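Local atomic coordinates of Lys-gingipain catalytic subunit (Porphyromonas gingivalis, PDB entry 6I9A), a protein that cleaves peptide bonds after lysine as a secreted cysteine protease of the gingipain family, degrading host proteins such as haemoglobin, collagen and immunoglobulins. Residues Gly217-Trp222 / Cys248-Gln253; Phe242-Asn247 / Tyr274-Ser279. One frame throughout, in Å; residues are numbered along the deposited sequence.

Interaction 1 (Gly217-Trp222 / Cys248-Gln253); sequences GSETAW and CCITAQ. With H8E (benzyl-N-[(2S)-1-[[(3S)-7-amino-1-(benzylamino)-1,2-dioxoheptan-3-yl]amino]-5-(2-methyl-2-phenylhydrazinyl)-1,5-dioxopentan-2-yl]carbamate), chain I.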
loop_
_atom_site.group_PDB
_atom_site.type_symbol
_atom_site.label_atom_id
_atom_site.label_comp_id
_atom_site.label_asym_id
_atom_site.label_seq_id
_atom_site.Cartn_x
_atom_site.Cartn_y
_atom_site.Cartn_z
ATOM N N GLY A 217 10.956 3.761 17.716
ATOM C CA GLY A 217 9.505 3.792 17.779
ATOM C C GLY A 217 8.952 3.228 19.057
ATOM O O GLY A 217 9.564 2.352 19.682
ATOM N N SER A 218 7.750 3.672 19.406
ATOM C CA SER A 218 6.947 3.067 20.452
ATOM C C SER A 218 5.605 2.678 19.839
ATOM O O SER A 218 5.340 2.952 18.661
ATOM C CB SER A 218 6.739 3.986 21.648
ATOM O OG SER A 218 5.764 4.960 21.301
ATOM N N GLU A 219 4.714 2.073 20.633
ATOM C CA GLU A 219 3.415 1.659 20.075
ATOM C C GLU A 219 2.609 2.833 19.610
ATOM O O GLU A 219 1.776 2.671 18.723
ATOM C CB GLU A 219 2.571 0.944 21.151
ATOM C CG GLU A 219 3.250 -0.297 21.774
ATOM C CD GLU A 219 4.093 -0.051 23.034
ATOM O OE1 GLU A 219 4.498 1.111 23.280
ATOM O OE2 GLU A 219 4.355 -1.033 23.768
ATOM N N THR A 220 2.855 4.015 20.200
ATOM C CA THR A 220 2.021 5.191 19.934
ATOM C C THR A 220 2.815 6.393 19.474
ATOM O O THR A 220 2.293 7.520 19.506
ATOM C CB THR A 220 1.188 5.539 21.198
ATOM O OG1 THR A 220 2.089 5.783 22.284
ATOM C CG2 THR A 220 0.198 4.456 21.548
ATOM N N ALA A 221 4.061 6.199 19.000
ATOM C CA ALA A 221 4.850 7.347 18.592
ATOM C C ALA A 221 6.005 6.966 17.714
ATOM O O ALA A 221 6.632 5.909 17.868
ATOM C CB ALA A 221 5.425 8.101 19.822
ATOM N N TRP A 222 6.397 7.918 16.864
ATOM C CA TRP A 222 7.767 8.033 16.366
ATOM C C TRP A 222 8.481 8.728 17.533
ATOM O O TRP A 222 8.062 9.811 17.954
ATOM C CB TRP A 222 7.847 8.829 15.062
ATOM C CG TRP A 222 7.236 8.113 13.904
ATOM C CD1 TRP A 222 6.920 6.785 13.812
ATOM C CD2 TRP A 222 7.023 8.667 12.607
ATOM N NE1 TRP A 222 6.491 6.494 12.541
ATOM C CE2 TRP A 222 6.541 7.635 11.780
ATOM C CE3 TRP A 222 7.162 9.961 12.065
ATOM C CZ2 TRP A 222 6.290 7.817 10.404
ATOM C CZ3 TRP A 222 6.849 10.154 10.719
ATOM C CH2 TRP A 222 6.409 9.092 9.906
ATOM N N CYS A 248 10.982 1.457 12.281
ATOM C CA CYS A 248 11.180 1.636 13.732
ATOM C C CYS A 248 10.395 0.576 14.453
ATOM O O CYS A 248 9.537 -0.102 13.865
ATOM C CB CYS A 248 10.771 3.039 14.196
ATOM S SG CYS A 248 9.053 3.478 13.828
ATOM N N CYS A 249 10.590 0.437 15.746
ATOM C CA CYS A 249 9.834 -0.534 16.530
ATOM C C CYS A 249 8.366 -0.192 16.651
ATOM O O CYS A 249 8.009 0.989 16.734
ATOM C CB CYS A 249 10.417 -0.596 17.954
ATOM S SG CYS A 249 12.143 -1.198 18.021
ATOM N N ILE A 250 7.546 -1.240 16.674
ATOM C CA ILE A 250 6.226 -1.454 17.279
ATOM C C ILE A 250 5.123 -0.417 16.968
ATOM O O ILE A 250 4.021 -0.609 17.515
ATOM C CB ILE A 250 6.343 -1.685 18.818
ATOM C CG1 ILE A 250 6.905 -0.463 19.573
ATOM C CG2 ILE A 250 7.199 -2.948 19.071
ATOM C CD1 ILE A 250 7.009 -0.697 21.116
ATOM N N THR A 251 5.325 0.542 16.050
ATOM C CA THR A 251 4.243 1.484 15.755
ATOM C C THR A 251 3.048 0.850 15.066
ATOM O O THR A 251 1.985 1.500 15.043
ATOM C CB THR A 251 4.758 2.599 14.874
ATOM O OG1 THR A 251 5.165 2.102 13.592
ATOM C CG2 THR A 251 5.847 3.449 15.522
ATOM N N ALA A 252 3.190 -0.373 14.521
ATOM C CA ALA A 252 2.068 -1.067 13.879
ATOM C C ALA A 252 1.658 -2.239 14.735
ATOM O O ALA A 252 1.087 -3.204 14.226
ATOM C CB ALA A 252 2.449 -1.491 12.463
ATOM N N GLN A 253 1.846 -2.173 16.060
ATOM C CA GLN A 253 1.417 -3.288 16.967
ATOM C C GLN A 253 -0.079 -3.101 17.230
ATOM O O GLN A 253 -0.515 -2.544 18.242
ATOM C CB GLN A 253 2.240 -3.245 18.246
ATOM C CG GLN A 253 2.141 -4.600 18.981
ATOM C CD GLN A 253 3.031 -4.630 20.184
ATOM O OE1 GLN A 253 2.558 -4.600 21.352
ATOM N NE2 GLN A 253 4.319 -4.710 19.942
HETATM C CAQ H8E I . 10.804 3.239 22.531
HETATM C CAK H8E I . 10.499 4.533 23.001
HETATM C CAH H8E I . 11.495 5.510 23.050
HETATM C CAL H8E I . 12.800 5.229 22.659
HETATM C CAR H8E I . 13.073 3.942 22.219
HETATM C CBO H8E I . 12.109 2.951 22.105
HETATM C CBA H8E I . 12.507 1.664 21.687
HETATM N NBE H8E I . 12.499 1.504 20.223
HETATM C CBL H8E I . 13.376 0.696 19.564
HETATM O OAE H8E I . 14.308 0.136 20.154
HETATM C CBN H8E I . 13.143 0.537 18.065
HETATM O OAG H8E I . 12.429 1.459 17.561
HETATM C CBS H8E I . 14.468 0.213 17.306
HETATM C CBB H8E I . 14.396 0.524 15.806
HETATM C CAY H8E I . 15.733 0.318 15.089
HETATM C CAX H8E I . 15.655 0.365 13.560
HETATM C CAW H8E I . 15.423 1.777 13.037
HETATM N NAB H8E I . 15.394 1.746 11.543
HETATM N NBG H8E I . 14.927 -1.168 17.507
HETATM C C H8E I . 16.089 -1.542 18.040
HETATM O O H8E I . 16.941 -0.792 18.497
HETATM C CA H8E I . 16.198 -3.051 18.216
HETATM N N H8E I . 17.583 -3.506 18.290
HETATM C CBK H8E I . 18.425 -3.456 17.227
HETATM O OAD H8E I . 18.061 -2.893 16.184
HETATM O OBI H8E I . 19.567 -4.005 17.403
HETATM C CBD H8E I . 20.578 -3.916 16.333
HETATM C CBP H8E I . 21.884 -4.376 16.804
HETATM C CAS H8E I . 22.353 -5.664 16.543
HETATM C CAM H8E I . 23.633 -6.128 16.974
HETATM C CAI H8E I . 24.378 -5.226 17.754
HETATM C CAN H8E I . 23.879 -3.972 18.068
HETATM C CAT H8E I . 22.651 -3.530 17.607
HETATM C CB H8E I . 15.468 -3.469 19.503
HETATM C CG H8E I . 16.042 -2.799 20.779
HETATM C CD H8E I . 15.093 -2.931 21.933
HETATM O OE1 H8E I . 15.071 -3.959 22.612
HETATM N NE2 H8E I . 14.276 -1.870 22.061
HETATM N NBT H8E I . 13.205 -1.848 22.968
HETATM C CAA H8E I . 11.891 -1.707 22.286
HETATM C CBQ H8E I . 13.493 -1.207 24.212
HETATM C CAU H8E I . 12.488 -0.606 24.987
HETATM C CAO H8E I . 12.795 -0.042 26.222
HETATM C CAJ H8E I . 14.102 -0.059 26.691
HETATM C CAP H8E I . 15.115 -0.612 25.920
HETATM C CAV H8E I . 14.809 -1.204 24.693
HETATM O O HOH W 1 3.625 -3.592 23.694
#

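Interaction 2 (Phe242-Asn247 / Tyr274-Ser279); sequences FLAIGN and YAYIGS. With H8E (benzyl-N-[(2S)-1-[[(3S)-7-amino-1-(benzylamino)-1,2-dioxoheptan-3-yl]amino]-5-(2-methyl-2-phenylhydrazinyl)-1,5-dioxopentan-2-yl]carbamate), chain I.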
loop_
_atom_site.group_PDB
_atom_site.type_symbol
_atom_site.label_atom_id
_atom_site.label_comp_id
_atom_site.label_asym_id
_atom_site.label_seq_id
_atom_site.Cartn_x
_atom_site.Cartn_y
_atom_site.Cartn_z
ATOM N N PHE A 242 -1.140 11.469 2.952
ATOM C CA PHE A 242 0.154 10.866 2.622
ATOM C C PHE A 242 0.202 9.357 2.888
ATOM O O PHE A 242 -0.621 8.794 3.638
ATOM C CB PHE A 242 1.294 11.606 3.387
ATOM C CG PHE A 242 1.053 11.808 4.877
ATOM C CD1 PHE A 242 1.244 10.771 5.795
ATOM C CD2 PHE A 242 0.706 13.065 5.362
ATOM C CE1 PHE A 242 1.002 10.983 7.149
ATOM C CE2 PHE A 242 0.493 13.275 6.706
ATOM C CZ PHE A 242 0.664 12.261 7.593
ATOM N N LEU A 243 1.250 8.746 2.323
ATOM C CA LEU A 243 1.723 7.434 2.775
ATOM C C LEU A 243 2.812 7.714 3.817
ATOM O O LEU A 243 3.694 8.551 3.567
ATOM C CB LEU A 243 2.349 6.711 1.578
ATOM C CG LEU A 243 3.180 5.459 1.937
ATOM C CD1 LEU A 243 2.349 4.368 2.624
ATOM C CD2 LEU A 243 3.818 4.879 0.689
ATOM N N ALA A 244 2.741 7.058 4.976
ATOM C CA ALA A 244 3.825 7.180 5.968
ATOM C C ALA A 244 4.421 5.807 6.188
ATOM O O ALA A 244 3.698 4.783 6.206
ATOM C CB ALA A 244 3.302 7.772 7.257
ATOM N N ILE A 245 5.737 5.797 6.395
ATOM C CA ILE A 245 6.488 4.536 6.671
ATOM C C ILE A 245 7.338 4.785 7.908
ATOM O O ILE A 245 8.192 5.708 7.928
ATOM C CB ILE A 245 7.369 4.133 5.477
ATOM C CG1 ILE A 245 6.487 3.935 4.234
ATOM C CG2 ILE A 245 8.163 2.851 5.827
ATOM C CD1 ILE A 245 7.243 3.417 3.009
ATOM N N GLY A 246 7.101 3.991 8.942
ATOM C CA GLY A 246 7.899 4.028 10.169
ATOM C C GLY A 246 8.829 2.819 10.191
ATOM O O GLY A 246 8.377 1.685 10.413
ATOM N N ASN A 247 10.094 3.042 9.815
ATOM C CA ASN A 247 11.124 1.996 9.935
ATOM C C ASN A 247 11.701 2.096 11.347
ATOM O O ASN A 247 12.680 2.820 11.615
ATOM C CB ASN A 247 12.184 2.156 8.872
ATOM C CG ASN A 247 11.655 1.929 7.468
ATOM O OD1 ASN A 247 11.668 2.817 6.613
ATOM N ND2 ASN A 247 11.159 0.706 7.215
ATOM N N TYR A 274 -3.360 7.997 4.219
ATOM C CA TYR A 274 -4.276 7.009 3.629
ATOM C C TYR A 274 -3.750 5.575 3.809
ATOM O O TYR A 274 -4.522 4.621 3.691
ATOM C CB TYR A 274 -4.521 7.304 2.141
ATOM C CG TYR A 274 -3.289 7.222 1.277
ATOM C CD1 TYR A 274 -2.779 5.988 0.874
ATOM C CD2 TYR A 274 -2.600 8.372 0.888
ATOM C CE1 TYR A 274 -1.650 5.906 0.058
ATOM C CE2 TYR A 274 -1.459 8.296 0.075
ATOM C CZ TYR A 274 -0.966 7.058 -0.294
ATOM O OH TYR A 274 0.131 6.926 -1.095
ATOM N N ALA A 275 -2.465 5.413 4.160
ATOM C CA ALA A 275 -1.875 4.093 4.414
ATOM C C ALA A 275 -0.629 4.329 5.238
ATOM O O ALA A 275 0.026 5.377 5.172
ATOM C CB ALA A 275 -1.530 3.381 3.123
ATOM N N TYR A 276 -0.279 3.285 5.996
ATOM C CA TYR A 276 0.917 3.261 6.870
ATOM C C TYR A 276 1.579 1.933 6.744
ATOM O O TYR A 276 0.922 0.891 6.769
ATOM C CB TYR A 276 0.495 3.486 8.324
ATOM C CG TYR A 276 1.687 3.597 9.257
ATOM C CD1 TYR A 276 2.496 4.730 9.249
ATOM C CD2 TYR A 276 2.025 2.556 10.118
ATOM C CE1 TYR A 276 3.595 4.848 10.101
ATOM C CE2 TYR A 276 3.125 2.672 10.987
ATOM C CZ TYR A 276 3.905 3.822 10.962
ATOM O OH TYR A 276 4.993 3.973 11.769
ATOM N N ILE A 277 2.912 1.965 6.611
ATOM C CA ILE A 277 3.709 0.735 6.691
ATOM C C ILE A 277 4.570 0.818 7.946
ATOM O O ILE A 277 5.271 1.829 8.139
ATOM C CB ILE A 277 4.639 0.572 5.451
ATOM C CG1 ILE A 277 3.777 0.348 4.188
ATOM C CG2 ILE A 277 5.579 -0.625 5.676
ATOM C CD1 ILE A 277 4.564 0.568 2.892
ATOM N N GLY A 278 4.500 -0.181 8.797
ATOM C CA GLY A 278 5.342 -0.206 9.974
ATOM C C GLY A 278 5.397 -1.603 10.536
ATOM O O GLY A 278 4.824 -2.561 9.975
ATOM N N SER A 279 6.070 -1.734 11.664
ATOM C CA SER A 279 6.350 -3.029 12.280
ATOM C C SER A 279 5.528 -3.244 13.534
ATOM O O SER A 279 5.378 -2.349 14.364
ATOM C CB SER A 279 7.823 -3.081 12.657
ATOM O OG SER A 279 8.164 -4.356 13.196
HETATM C CAQ H8E I . 10.804 3.239 22.531
HETATM C CAK H8E I . 10.499 4.533 23.001
HETATM C CAH H8E I . 11.495 5.510 23.050
HETATM C CAL H8E I . 12.800 5.229 22.659
HETATM C CAR H8E I . 13.073 3.942 22.219
HETATM C CBO H8E I . 12.109 2.951 22.105
HETATM C CBA H8E I . 12.507 1.664 21.687
HETATM N NBE H8E I . 12.499 1.504 20.223
HETATM C CBL H8E I . 13.376 0.696 19.564
HETATM O OAE H8E I . 14.308 0.136 20.154
HETATM C CBN H8E I . 13.143 0.537 18.065
HETATM O OAG H8E I . 12.429 1.459 17.561
HETATM C CBS H8E I . 14.468 0.213 17.306
HETATM C CBB H8E I . 14.396 0.524 15.806
HETATM C CAY H8E I . 15.733 0.318 15.089
HETATM C CAX H8E I . 15.655 0.365 13.560
HETATM C CAW H8E I . 15.423 1.777 13.037
HETATM N NAB H8E I . 15.394 1.746 11.543
HETATM N NBG H8E I . 14.927 -1.168 17.507
HETATM C C H8E I . 16.089 -1.542 18.040
HETATM O O H8E I . 16.941 -0.792 18.497
HETATM C CA H8E I . 16.198 -3.051 18.216
HETATM N N H8E I . 17.583 -3.506 18.290
HETATM C CBK H8E I . 18.425 -3.456 17.227
HETATM O OAD H8E I . 18.061 -2.893 16.184
HETATM O OBI H8E I . 19.567 -4.005 17.403
HETATM C CBD H8E I . 20.578 -3.916 16.333
HETATM C CBP H8E I . 21.884 -4.376 16.804
HETATM C CAS H8E I . 22.353 -5.664 16.543
HETATM C CAM H8E I . 23.633 -6.128 16.974
HETATM C CAI H8E I . 24.378 -5.226 17.754
HETATM C CAN H8E I . 23.879 -3.972 18.068
HETATM C CAT H8E I . 22.651 -3.530 17.607
HETATM C CB H8E I . 15.468 -3.469 19.503
HETATM C CG H8E I . 16.042 -2.799 20.779
HETATM C CD H8E I . 15.093 -2.931 21.933
HETATM O OE1 H8E I . 15.071 -3.959 22.612
HETATM N NE2 H8E I . 14.276 -1.870 22.061
HETATM N NBT H8E I . 13.205 -1.848 22.968
HETATM C CAA H8E I . 11.891 -1.707 22.286
HETATM C CBQ H8E I . 13.493 -1.207 24.212
HETATM C CAU H8E I . 12.488 -0.606 24.987
HETATM C CAO H8E I . 12.795 -0.042 26.222
HETATM C CAJ H8E I . 14.102 -0.059 26.691
HETATM C CAP H8E I . 15.115 -0.612 25.920
HETATM C CAV H8E I . 14.809 -1.204 24.693
HETATM O O HOH W 2 7.183 0.662 12.721
#

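Interaction 1 (Gly217-Trp222 / Cys248-Gln253)
Ile-250 lays its side chain against the backbone between Ser-218 and Glu-219, CG1 lying 3.4 Å from Ser-218 C, while its terminal CD1 meets the carboxylate carbon CD of Glu-219 at 3.5 Å. Its CG1 branch stands between its own N and carbonyl carbon (chi1 63°), which directs CD1 against the end of the Glu-219 side chain. A glutamate suits this place because its CG methylene and carboxylate carbon pack on the isoleucine while OE2 accepts a bond from a water that also donates to Gln-253 OE1; Gln-253 NE2 bonds to Ser-280 O. Beside this, Thr-251 meets the turn mainly through its methyl, CG2, 3.2 Å from Ser-218 O and at the edge of the Trp-222 ring, which Cys-248 SG approaches obliquely; Thr-251 OG1 bonds to Tyr-276 OH. Backbones meet closely at Gly-217, whose CA gives a C-H...O contact to Cys-249 O (3.3 Å), a closeness that suits glycine. Gly-217 N and Cys-249 N can thus grip one inhibitor oxygen, OAG, at 2.7 and 2.8 Å, like an oxyanion hole, while the nucleophile Cys-249 SG is bonded covalently to the inhibitor's CBN. The Ser-218 to Ala-221 turn joins strands 217-218 and 221-223 of a small antiparallel sheet, whose third strand, 226-228, touches Trp-222, and the cysteine loop runs from strand 242-247 toward helix 261-267.

Interaction 2 (Phe242-Asn247 / Tyr274-Ser279)
Tyr-276 holds its CG anti to the backbone N (chi1 -175°), which carries the ring forward past Ala-244 toward Gly-246, and Tyr-274 has its CG between N and carbonyl carbon (chi1 63°), which lays its ring against the Phe-242 to Leu-243 peptide. The Tyr-274 ring has Phe-242 O and Leu-243 CA over one face, and its CE2 comes within 3.4 Å of Phe-242 C. Ala-244 puts its CB at the edge of the Tyr-276 ring, in plane, 3.7 Å from CD1; a small methyl leaves room for the ring. Further along, Tyr-276 OH fills the space beside Gly-246 CA, 3.3 Å away, which is why glycine suits it; the hydroxyl is hydrogen-bonded to Thr-251 OG1 and Trp-222 NE1. On the other face of the sheet, Leu-243, Ile-245, Ala-275 and Ile-277 form an apolar layer. Ile-245 and Ile-277 run alongside each other in the same direction, their CD1 methyls 3.9 Å apart, and helix 325-342 covers Leu-243 and Ile-245.

The two strands run parallel, 5° apart, in a beta-alpha-beta unit whose crossover includes helix 261-267. Bonds alternate between them: Ala-244 N to Ala-275 O, Ile-277 N to Ala-244 O at 3.0 Å, and Gly-246 N to Ile-277 O at 2.9 Å. Tyr-274 N, at the corner of its chain, adds a bond to Phe-242 O. Beyond the last bond the strands part, and a water joins Gly-246 O to Ser-279 N. The chemistry thus divides: alternate peptide groups of strand 242-247 pair with strand 273-279 on one side and mostly with strand 210-214 on the other, apolar side chains fill the flank facing helix 325-342, and Asn-247 O accepts a bond from the inhibitor's lysine-like amine NAB, at 2.9 Å, consistent with selection for lysine at P1.

The chain runs straight from interaction 2 into interaction 1: strand 242-247 ends at Asn-247 and the next residues, Cys-248 and Cys-249, begin the catalytic loop. The two contacts, with centres about 11 Å apart, are tied by two probable hydrogen bonds, one between Thr-251 OG1 and Tyr-276 OH, 2.6 Å apart, the other between Ala-252 N and Ser-279 O at 3.0 Å. Tyr-276 OH also bonds Trp-222 NE1, so one phenol from the sheet meets both segments of interaction 1. Both contacts touch the inhibitor: interaction 1 holds its reactive carbon and oxygen, and interaction 2 the end of its lysine-like chain. His-216, the inferred proton donor, directly precedes Gly-217.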